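Local coordinates for protein chitin deacetylase (Bombyx mori, PDB 5ZNT) that hydrolyses the N-acetyl groups of N-acetyl-D-glucosamine units in chitin to give chitosan and acetate, as a zinc-dependent carbohydrate esterase of family 4, at residues T242-Q245 against F246-L250; H252-D255 against R256-Q260; I59-G62 against K63-N66; N114-V117 against D118-G121. One frame throughout, in Å; residues are numbered along the deposited sequence.

Contact 1 of 4, residues T242-Q245 against F246-L250; sequences TGDQ and FYNFL
The carboxylate of Asp244 and the side-chain amide of Asn248, one helical turn further on, meet with their planes almost perpendicular, 87° apart. Asn248 ND2 gives a weak hydrogen bond to Asp244 OD2 at 3.3 Å. The second carboxylate oxygen, Asp244 OD1, and the amide oxygen, Asn248 OD1, each accept a hydrogen from one water, which closes a ring on the exposed side of the helix. Of the rings, Phe246 has Leu250 CD1 over the centre of one face, 3.9 Å above its plane, and meets Trp273 edge-to-face. Phe246 and Leu250 both reach Phe284 of helix 278-294 and the strand 265-270, so this flank faces the parallel sheet of the deacetylase domain. Residues 242-250 form the N-cap and first two turns of helix 243-258, opened by a capping box. Thr242, the N-cap, accepts a nearly straight bond from Gln245 N through OG1 at 3.1 Å, and Thr242 N donates back to Gln245 OE1, also at 3.1 Å. That return bond arrives above the amide plane, 54° out of it. Gln245 CG stands beside its own backbone N (chi1 -68°), which turns the amide back toward the cap, where OE1 takes a second N-H from Leu241. After the cap the backbone enters regular helical bonding, with Tyr247 N on Gly243 O at 2.9 Å and Phe249 N on Gln245 O at 2.8 Å. The hydroxyl of Tyr247 is hydrogen-bonded to Glu290.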
loop_
_atom_site.group_PDB
_atom_site.type_symbol
_atom_site.label_atom_id
_atom_site.label_comp_id
_atom_site.label_asym_id
_atom_site.label_seq_id
_atom_site.Cartn_x
_atom_site.Cartn_y
_atom_site.Cartn_z
ATOM N N THR A 242 -1.722 21.024 13.131
ATOM C CA THR A 242 -0.463 21.171 13.846
ATOM C C THR A 242 0.182 19.810 14.086
ATOM O O THR A 242 -0.475 18.760 14.024
ATOM C CB THR A 242 -0.649 21.871 15.201
ATOM O OG1 THR A 242 -1.249 20.960 16.128
ATOM C CG2 THR A 242 -1.525 23.117 15.063
ATOM N N GLY A 243 1.486 19.853 14.377
ATOM C CA GLY A 243 2.200 18.644 14.757
ATOM C C GLY A 243 1.629 17.975 15.990
ATOM O O GLY A 243 1.548 16.744 16.050
ATOM N N ASP A 244 1.217 18.765 16.986
ATOM C CA ASP A 244 0.625 18.181 18.189
ATOM C C ASP A 244 -0.666 17.442 17.876
ATOM O O ASP A 244 -0.912 16.353 18.414
ATOM C CB ASP A 244 0.355 19.259 19.239
ATOM C CG ASP A 244 0.256 18.678 20.638
ATOM O OD1 ASP A 244 1.296 18.172 21.125
ATOM O OD2 ASP A 244 -0.855 18.699 21.238
ATOM N N GLN A 245 -1.521 18.037 17.037
ATOM C CA GLN A 245 -2.757 17.360 16.652
ATOM C C GLN A 245 -2.460 16.043 15.946
ATOM O O GLN A 245 -3.114 15.028 16.213
ATOM C CB GLN A 245 -3.607 18.258 15.750
ATOM C CG GLN A 245 -4.191 19.484 16.435
ATOM C CD GLN A 245 -4.810 20.480 15.448
ATOM O OE1 GLN A 245 -4.587 20.397 14.238
ATOM N NE2 GLN A 245 -5.580 21.439 15.975
ATOM N N PHE A 246 -1.483 16.056 15.032
ATOM C CA PHE A 246 -1.091 14.850 14.306
ATOM C C PHE A 246 -0.561 13.787 15.261
ATOM O O PHE A 246 -0.918 12.607 15.148
ATOM C CB PHE A 246 -0.031 15.206 13.259
ATOM C CG PHE A 246 0.309 14.071 12.306
ATOM C CD1 PHE A 246 -0.636 13.108 11.976
ATOM C CD2 PHE A 246 1.566 13.981 11.744
ATOM C CE1 PHE A 246 -0.325 12.077 11.103
ATOM C CE2 PHE A 246 1.887 12.932 10.864
ATOM C CZ PHE A 246 0.936 11.989 10.558
ATOM N N TYR A 247 0.280 14.194 16.217
ATOM C CA TYR A 247 0.794 13.256 17.212
ATOM C C TYR A 247 -0.350 12.601 17.990
ATOM O O TYR A 247 -0.425 11.371 18.087
ATOM C CB TYR A 247 1.789 13.976 18.132
ATOM C CG TYR A 247 2.221 13.122 19.308
ATOM C CD1 TYR A 247 3.190 12.126 19.162
ATOM C CD2 TYR A 247 1.627 13.286 20.560
ATOM C CE1 TYR A 247 3.563 11.329 20.245
ATOM C CE2 TYR A 247 1.991 12.493 21.645
ATOM C CZ TYR A 247 2.952 11.526 21.481
ATOM O OH TYR A 247 3.278 10.756 22.564
ATOM N N ASN A 248 -1.293 13.399 18.498
ATOM C CA ASN A 248 -2.414 12.813 19.236
ATOM C C ASN A 248 -3.289 11.956 18.328
ATOM O O ASN A 248 -3.796 10.910 18.743
ATOM C CB ASN A 248 -3.237 13.920 19.904
ATOM C CG ASN A 248 -2.421 14.710 20.926
ATOM O OD1 ASN A 248 -1.563 14.154 21.603
ATOM N ND2 ASN A 248 -2.673 16.000 21.020
ATOM N N PHE A 249 -3.460 12.380 17.075
ATOM C CA PHE A 249 -4.210 11.591 16.102
ATOM C C PHE A 249 -3.572 10.214 15.898
ATOM O O PHE A 249 -4.268 9.187 15.875
ATOM C CB PHE A 249 -4.279 12.403 14.806
ATOM C CG PHE A 249 -4.762 11.649 13.609
ATOM C CD1 PHE A 249 -6.110 11.596 13.305
ATOM C CD2 PHE A 249 -3.857 11.042 12.754
ATOM C CE1 PHE A 249 -6.554 10.942 12.179
ATOM C CE2 PHE A 249 -4.296 10.372 11.614
ATOM C CZ PHE A 249 -5.643 10.327 11.333
ATOM N N LEU A 250 -2.243 10.163 15.792
ATOM C CA LEU A 250 -1.574 8.872 15.651
ATOM C C LEU A 250 -1.749 8.010 16.897
ATOM O O LEU A 250 -2.003 6.809 16.787
ATOM C CB LEU A 250 -0.093 9.079 15.359
ATOM C CG LEU A 250 0.230 9.686 13.998
ATOM C CD1 LEU A 250 1.635 10.254 14.056
ATOM C CD2 LEU A 250 0.093 8.647 12.871
HETATM O O HOH W 1 0.146 16.075 22.982
#

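Contact 2 of 4, residues H252-D255 against R256-Q260; sequences HNFD and RHYEQ
Arg256 lies beside Asn253 and reaches across His252 in the last turns of helix 243-258, which packs on the parallel sheet of the deacetylase fold; its inner flank is closely packed and its outer one watery. On the inner flank, Arg256 NH1 donates to Asn253 OD1 at 2.8 Å, in the carbonyl plane and near the guanidinium plane. A bend at chi3 (44°) brings the edge of the guanidinium to the amide oxygen, the two planes nearly perpendicular (80°). Arg256 CG also rests over a face of the His252 imidazole, a CH-pi contact 4.2 Å from the ring centroid. Loops hold the polar ends: His252 NE2 bonds the Asp217 carboxylate, Asn253 OD1 accepts from the backbone N-H of Asp217, and Arg256 NH2 donates to Ser177 O and NE to Asn178 OD1. Phe254 and Tyr258 run side by side, their planes 20° apart but offset so strongly that little of one ring lies over the other. The closer touch is Tyr258 CB over the Phe254 face, 3.6 Å from Phe254 CE2. Phe254 packs on Gln38 and Ile40 of strand 38-45. On the looser side, Asp255 and Glu259 bring like charges near each other, and one water donates to both carboxylates; Asp255 OD1 and Glu259 OE2 are 4.3 Å apart.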
loop_
_atom_site.group_PDB
_atom_site.type_symbol
_atom_site.label_atom_id
_atom_site.label_comp_id
_atom_site.label_asym_id
_atom_site.label_seq_id
_atom_site.Cartn_x
_atom_site.Cartn_y
_atom_site.Cartn_z
ATOM N N HIS A 252 -4.226 8.161 19.146
ATOM C CA HIS A 252 -5.623 7.751 19.295
ATOM C C HIS A 252 -5.955 6.595 18.363
ATOM O O HIS A 252 -6.604 5.625 18.770
ATOM C CB HIS A 252 -6.563 8.935 19.032
ATOM C CG HIS A 252 -8.009 8.551 18.937
ATOM N ND1 HIS A 252 -8.656 7.826 19.917
ATOM C CD2 HIS A 252 -8.930 8.776 17.970
ATOM C CE1 HIS A 252 -9.912 7.621 19.555
ATOM N NE2 HIS A 252 -10.101 8.180 18.371
ATOM N N ASN A 253 -5.510 6.666 17.105
ATOM C CA ASN A 253 -5.864 5.591 16.189
ATOM C C ASN A 253 -5.006 4.350 16.412
ATOM O O ASN A 253 -5.487 3.226 16.228
ATOM C CB ASN A 253 -5.796 6.105 14.749
ATOM C CG ASN A 253 -6.991 6.980 14.408
ATOM O OD1 ASN A 253 -8.105 6.484 14.271
ATOM N ND2 ASN A 253 -6.770 8.278 14.295
ATOM N N PHE A 254 -3.757 4.519 16.828
ATOM C CA PHE A 254 -3.004 3.360 17.291
ATOM C C PHE A 254 -3.770 2.633 18.401
ATOM O O PHE A 254 -3.963 1.414 18.343
ATOM C CB PHE A 254 -1.615 3.791 17.774
ATOM C CG PHE A 254 -0.809 2.656 18.366
ATOM C CD1 PHE A 254 0.007 1.876 17.563
ATOM C CD2 PHE A 254 -0.885 2.363 19.728
ATOM C CE1 PHE A 254 0.728 0.818 18.094
ATOM C CE2 PHE A 254 -0.154 1.310 20.273
ATOM C CZ PHE A 254 0.649 0.543 19.465
ATOM N N ASP A 255 -4.230 3.376 19.416
ATOM C CA ASP A 255 -4.920 2.746 20.543
ATOM C C ASP A 255 -6.199 2.055 20.098
ATOM O O ASP A 255 -6.524 0.967 20.592
ATOM C CB ASP A 255 -5.229 3.775 21.635
ATOM C CG ASP A 255 -3.986 4.281 22.333
ATOM O OD1 ASP A 255 -2.942 3.591 22.313
ATOM O OD2 ASP A 255 -4.052 5.393 22.899
ATOM N N ARG A 256 -6.942 2.669 19.162
ATOM C CA ARG A 256 -8.150 2.039 18.639
ATOM C C ARG A 256 -7.852 0.635 18.126
ATOM O O ARG A 256 -8.617 -0.305 18.370
ATOM C CB ARG A 256 -8.760 2.900 17.518
ATOM C CG ARG A 256 -9.525 4.163 17.978
ATOM C CD ARG A 256 -10.294 4.819 16.810
ATOM N NE ARG A 256 -10.977 3.809 16.005
ATOM C CZ ARG A 256 -10.620 3.458 14.771
ATOM N NH1 ARG A 256 -9.582 4.051 14.174
ATOM N NH2 ARG A 256 -11.293 2.497 14.145
ATOM N N HIS A 257 -6.732 0.463 17.418
ATOM C CA HIS A 257 -6.396 -0.864 16.921
ATOM C C HIS A 257 -5.789 -1.728 18.027
ATOM O O HIS A 257 -6.204 -2.875 18.237
ATOM C CB HIS A 257 -5.425 -0.745 15.738
ATOM C CG HIS A 257 -6.062 -0.226 14.483
ATOM N ND1 HIS A 257 -6.104 -0.959 13.317
ATOM C CD2 HIS A 257 -6.683 0.947 14.215
ATOM C CE1 HIS A 257 -6.741 -0.266 12.385
ATOM N NE2 HIS A 257 -7.092 0.899 12.900
ATOM N N TYR A 258 -4.796 -1.180 18.733
ATOM C CA TYR A 258 -4.021 -1.966 19.687
ATOM C C TYR A 258 -4.880 -2.465 20.843
ATOM O O TYR A 258 -4.651 -3.572 21.342
ATOM C CB TYR A 258 -2.872 -1.121 20.213
ATOM C CG TYR A 258 -1.905 -1.819 21.136
ATOM C CD1 TYR A 258 -0.927 -2.664 20.634
ATOM C CD2 TYR A 258 -1.944 -1.593 22.513
ATOM C CE1 TYR A 258 -0.016 -3.285 21.470
ATOM C CE2 TYR A 258 -1.041 -2.218 23.373
ATOM C CZ TYR A 258 -0.083 -3.063 22.842
ATOM O OH TYR A 258 0.829 -3.685 23.649
ATOM N N GLU A 259 -5.871 -1.675 21.268
ATOM C CA GLU A 259 -6.722 -2.034 22.397
ATOM C C GLU A 259 -7.958 -2.821 21.984
ATOM O O GLU A 259 -8.732 -3.214 22.860
ATOM C CB GLU A 259 -7.172 -0.785 23.176
ATOM C CG GLU A 259 -6.084 0.245 23.517
ATOM C CD GLU A 259 -5.209 -0.111 24.712
ATOM O OE1 GLU A 259 -5.160 -1.303 25.093
ATOM O OE2 GLU A 259 -4.535 0.807 25.251
ATOM N N GLN A 260 -8.179 -3.059 20.689
ATOM C CA GLN A 260 -9.336 -3.867 20.293
ATOM C C GLN A 260 -8.891 -5.180 19.665
ATOM O O GLN A 260 -8.420 -6.077 20.368
ATOM C CB GLN A 260 -10.257 -3.085 19.346
ATOM C CG GLN A 260 -10.846 -1.838 20.016
ATOM C CD GLN A 260 -11.880 -1.102 19.189
ATOM O OE1 GLN A 260 -13.048 -1.508 19.125
ATOM N NE2 GLN A 260 -11.470 0.014 18.575
HETATM O O HOH W 2 -2.453 1.546 23.721
#

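Contact 3 of 4, residues I59-G62 against K63-N66; sequences IFNG and KRKN
Asn61 OD1 is gripped by two successive backbone N-H groups, with Lys63 N at 2.7 Å and Arg64 N more weakly at 3.3 Å. The stronger bond comes from above the amide plane, 48° out of it. Asn61 CG sits between its own backbone N and carbonyl carbon (chi1 57°), a torsion that folds the short side chain over the following residues. The bond from Lys63 N to Asn61 OD1 makes this an Asx turn, and it spans Gly62, whose positive phi is readily accessible to glycine. The turn follows helix 53-59 and begins the loop leading to strand 75-78 of the parallel sheet in the polysaccharide deacetylase domain. Arg64 reaches back with its chain extended from CG to NE, and NH1 donates to Ile59 O at the end of that helix, 2.9 Å away, with a weaker bond to Glu58 O. Its guanidinium lies nearly parallel to the Asn61 amide, the planes 7° apart, although the two side chains cross at about a right angle. NE of Arg64 forms a salt bridge with Asp289 of helix 278-294, and the Arg64 side chain packs on Leu285, Ile288 and Leu292. Lys65, bent at chi2, returns its amine to Gly62 O, with NZ 3.2 Å from that oxygen; the same amine forms a salt bridge with Asp71.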
loop_
_atom_site.group_PDB
_atom_site.type_symbol
_atom_site.label_atom_id
_atom_site.label_comp_id
_atom_site.label_asym_id
_atom_site.label_seq_id
_atom_site.Cartn_x
_atom_site.Cartn_y
_atom_site.Cartn_z
ATOM N N ILE A 59 13.441 9.232 6.935
ATOM C CA ILE A 59 12.548 8.339 7.672
ATOM C C ILE A 59 13.200 6.971 7.868
ATOM O O ILE A 59 13.295 6.460 8.988
ATOM C CB ILE A 59 11.198 8.196 6.950
ATOM C CG1 ILE A 59 10.498 9.556 6.824
ATOM C CG2 ILE A 59 10.330 7.188 7.710
ATOM C CD1 ILE A 59 9.285 9.558 5.880
ATOM N N PHE A 60 13.615 6.348 6.771
ATOM C CA PHE A 60 14.095 4.972 6.775
ATOM C C PHE A 60 15.620 4.988 6.774
ATOM O O PHE A 60 16.282 4.670 5.793
ATOM C CB PHE A 60 13.510 4.203 5.594
ATOM C CG PHE A 60 12.021 4.212 5.589
ATOM C CD1 PHE A 60 11.317 3.469 6.524
ATOM C CD2 PHE A 60 11.316 5.009 4.693
ATOM C CE1 PHE A 60 9.936 3.487 6.549
ATOM C CE2 PHE A 60 9.930 5.047 4.708
ATOM C CZ PHE A 60 9.227 4.312 5.643
ATOM N N ASN A 61 16.151 5.400 7.923
ATOM C CA ASN A 61 17.559 5.723 8.087
ATOM C C ASN A 61 18.425 4.514 8.448
ATOM O O ASN A 61 19.628 4.680 8.675
ATOM C CB ASN A 61 17.712 6.801 9.155
ATOM C CG ASN A 61 17.105 6.392 10.485
ATOM O OD1 ASN A 61 16.753 5.224 10.695
ATOM N ND2 ASN A 61 16.979 7.351 11.396
ATOM N N GLY A 62 17.859 3.313 8.495
ATOM C CA GLY A 62 18.627 2.165 8.939
ATOM C C GLY A 62 18.835 2.081 10.434
ATOM O O GLY A 62 19.498 1.150 10.899
ATOM N N LYS A 63 18.288 3.022 11.201
ATOM C CA LYS A 63 18.356 3.015 12.655
ATOM C C LYS A 63 17.027 2.702 13.334
ATOM O O LYS A 63 17.008 2.513 14.553
ATOM C CB LYS A 63 18.839 4.375 13.174
ATOM C CG LYS A 63 20.038 4.940 12.431
ATOM C CD LYS A 63 21.233 5.124 13.350
ATOM C CE LYS A 63 22.286 6.011 12.700
ATOM N NZ LYS A 63 21.799 7.409 12.569
ATOM N N ARG A 64 15.915 2.694 12.602
ATOM C CA ARG A 64 14.605 2.385 13.171
ATOM C C ARG A 64 14.342 0.909 12.902
ATOM O O ARG A 64 14.281 0.492 11.743
ATOM C CB ARG A 64 13.522 3.280 12.564
ATOM C CG ARG A 64 13.813 4.774 12.767
ATOM C CD ARG A 64 12.726 5.731 12.261
ATOM N NE ARG A 64 12.844 7.000 12.984
ATOM C CZ ARG A 64 13.439 8.092 12.518
ATOM N NH1 ARG A 64 13.933 8.120 11.270
ATOM N NH2 ARG A 64 13.512 9.165 13.304
ATOM N N LYS A 65 14.238 0.114 13.968
ATOM C CA LYS A 65 14.175 -1.338 13.851
ATOM C C LYS A 65 12.930 -1.865 14.541
ATOM O O LYS A 65 12.555 -1.373 15.606
ATOM C CB LYS A 65 15.399 -2.019 14.488
ATOM C CG LYS A 65 16.722 -1.395 14.145
ATOM C CD LYS A 65 17.355 -2.075 12.965
ATOM C CE LYS A 65 18.807 -1.630 12.804
ATOM N NZ LYS A 65 19.255 -1.981 11.458
ATOM N N ASN A 66 12.314 -2.876 13.935
ATOM C CA ASN A 66 11.212 -3.614 14.541
ATOM C C ASN A 66 11.735 -4.487 15.685
ATOM O O ASN A 66 12.943 -4.642 15.844
ATOM C CB ASN A 66 10.538 -4.482 13.489
ATOM C CG ASN A 66 9.621 -3.686 12.588
ATOM O OD1 ASN A 66 8.966 -2.744 13.033
ATOM N ND2 ASN A 66 9.557 -4.072 11.329
#

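Contact 4 of 4, residues N114-V117 against D118-G121; sequences NATV and DDWG
A water bridges the Trp120 indole to the backbone just ahead of its helix, taking the N-H of Trp120 NE1 at 2.9 Å and donating to Ala115 O at 2.8 Å. Both the water and Ala115 O lie at the ring edge, in the plane of the indole. Ala115 CB presses obliquely against the same part of the ring, 3.5 Å from Trp120 NE1. Ala115 O has a further donor in Asn156 ND2 of helix 154-163. Trp120 itself packs against Gln157 and Met160 of that helix and meets the ring of Trp112, with planes at about 60°. The segment marks the start of helix 117-134 in the polysaccharide deacetylase domain, and its first turn is closed by a capping box. Thr116 is the N-cap: OG1 lies between its backbone N and carbonyl carbon (chi1 60°), a setting that points it at the helix start, where it accepts from Asp119 N at 3.0 Å and 161°. Asp119, with CG beside its own backbone N, completes the box, its OD2 accepting a weak bond from Thr116 N at 3.3 Å. Regular helical bonding follows, from Trp120 N to Thr116 O and from Gly121 N to Val117 O. The Trp120 side chain is about 9 Å from that of the zinc ligand His101, and about 12 Å from the zinc ion.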
loop_
_atom_site.group_PDB
_atom_site.type_symbol
_atom_site.label_atom_id
_atom_site.label_comp_id
_atom_site.label_asym_id
_atom_site.label_seq_id
_atom_site.Cartn_x
_atom_site.Cartn_y
_atom_site.Cartn_z
ATOM N N ASN A 114 -15.616 3.220 -14.293
ATOM C CA ASN A 114 -16.282 2.624 -15.446
ATOM C C ASN A 114 -15.305 1.936 -16.416
ATOM O O ASN A 114 -15.685 1.617 -17.546
ATOM C CB ASN A 114 -17.079 3.706 -16.182
ATOM C CG ASN A 114 -18.259 3.152 -16.954
ATOM O OD1 ASN A 114 -18.809 2.106 -16.601
ATOM N ND2 ASN A 114 -18.663 3.857 -18.012
ATOM N N ALA A 115 -14.060 1.686 -16.005
ATOM C CA ALA A 115 -13.072 1.129 -16.921
ATOM C C ALA A 115 -13.303 -0.356 -17.164
ATOM O O ALA A 115 -13.689 -1.103 -16.262
ATOM C CB ALA A 115 -11.654 1.348 -16.383
ATOM N N THR A 116 -13.033 -0.786 -18.396
ATOM C CA THR A 116 -13.076 -2.195 -18.774
ATOM C C THR A 116 -11.957 -2.986 -18.095
ATOM O O THR A 116 -10.993 -2.427 -17.559
ATOM C CB THR A 116 -12.901 -2.364 -20.286
ATOM O OG1 THR A 116 -11.632 -1.808 -20.664
ATOM C CG2 THR A 116 -14.022 -1.668 -21.055
ATOM N N VAL A 117 -12.089 -4.316 -18.159
ATOM C CA VAL A 117 -11.023 -5.206 -17.706
ATOM C C VAL A 117 -9.719 -4.881 -18.426
ATOM O O VAL A 117 -8.645 -4.833 -17.812
ATOM C CB VAL A 117 -11.441 -6.672 -17.925
ATOM C CG1 VAL A 117 -10.264 -7.623 -17.741
ATOM C CG2 VAL A 117 -12.592 -7.027 -16.979
ATOM N N ASP A 118 -9.794 -4.640 -19.736
ATOM C CA ASP A 118 -8.582 -4.360 -20.498
ATOM C C ASP A 118 -7.961 -3.026 -20.086
ATOM O O ASP A 118 -6.734 -2.923 -19.989
ATOM C CB ASP A 118 -8.894 -4.399 -21.993
ATOM C CG ASP A 118 -7.667 -4.135 -22.854
ATOM O OD1 ASP A 118 -6.719 -4.955 -22.805
ATOM O OD2 ASP A 118 -7.661 -3.116 -23.585
ATOM N N ASP A 119 -8.785 -2.002 -19.834
ATOM C CA ASP A 119 -8.269 -0.723 -19.347
ATOM C C ASP A 119 -7.511 -0.907 -18.031
ATOM O O ASP A 119 -6.407 -0.380 -17.855
ATOM C CB ASP A 119 -9.404 0.280 -19.122
ATOM C CG ASP A 119 -10.024 0.830 -20.412
ATOM O OD1 ASP A 119 -9.342 0.936 -21.457
ATOM O OD2 ASP A 119 -11.228 1.182 -20.344
ATOM N N TRP A 120 -8.120 -1.623 -17.079
ATOM C CA TRP A 120 -7.452 -1.883 -15.807
ATOM C C TRP A 120 -6.142 -2.621 -16.029
ATOM O O TRP A 120 -5.144 -2.338 -15.356
ATOM C CB TRP A 120 -8.366 -2.695 -14.879
ATOM C CG TRP A 120 -9.341 -1.839 -14.164
ATOM C CD1 TRP A 120 -10.666 -1.628 -14.494
ATOM C CD2 TRP A 120 -9.084 -1.050 -13.004
ATOM N NE1 TRP A 120 -11.241 -0.755 -13.598
ATOM C CE2 TRP A 120 -10.290 -0.371 -12.682
ATOM C CE3 TRP A 120 -7.944 -0.831 -12.208
ATOM C CZ2 TRP A 120 -10.394 0.487 -11.590
ATOM C CZ3 TRP A 120 -8.051 0.019 -11.118
ATOM C CH2 TRP A 120 -9.271 0.667 -10.817
ATOM N N GLY A 121 -6.134 -3.581 -16.954
ATOM C CA GLY A 121 -4.918 -4.326 -17.237
ATOM C C GLY A 121 -3.830 -3.445 -17.820
ATOM O O GLY A 121 -2.677 -3.505 -17.383
HETATM O O HOH W 3 -14.093 -0.100 -13.688
#

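Contacts 1, 2 and 4 are partly buried, whereas contact 3 lies at the surface. Contacts 1 and 2 occupy the two ends of helix 243-258, their centres 15 Å apart, and each has a buried flank of aromatic packing and a watery, carboxylate-bearing flank. Contact 4 starts a different helix, on the opposite side of the chain's centre, its centre about 39 Å from that of contact 1; both have a capping box led by a threonine, but the partner is an aspartate in contact 4 and a glutamine in contact 1. Contact 3 is a turn after a helix, built on side-chain-to-backbone polar bonds. Helix 278-294 receives side chains from both contact 1 and contact 3. Among the four, contact 4 has its tryptophan near the zinc site.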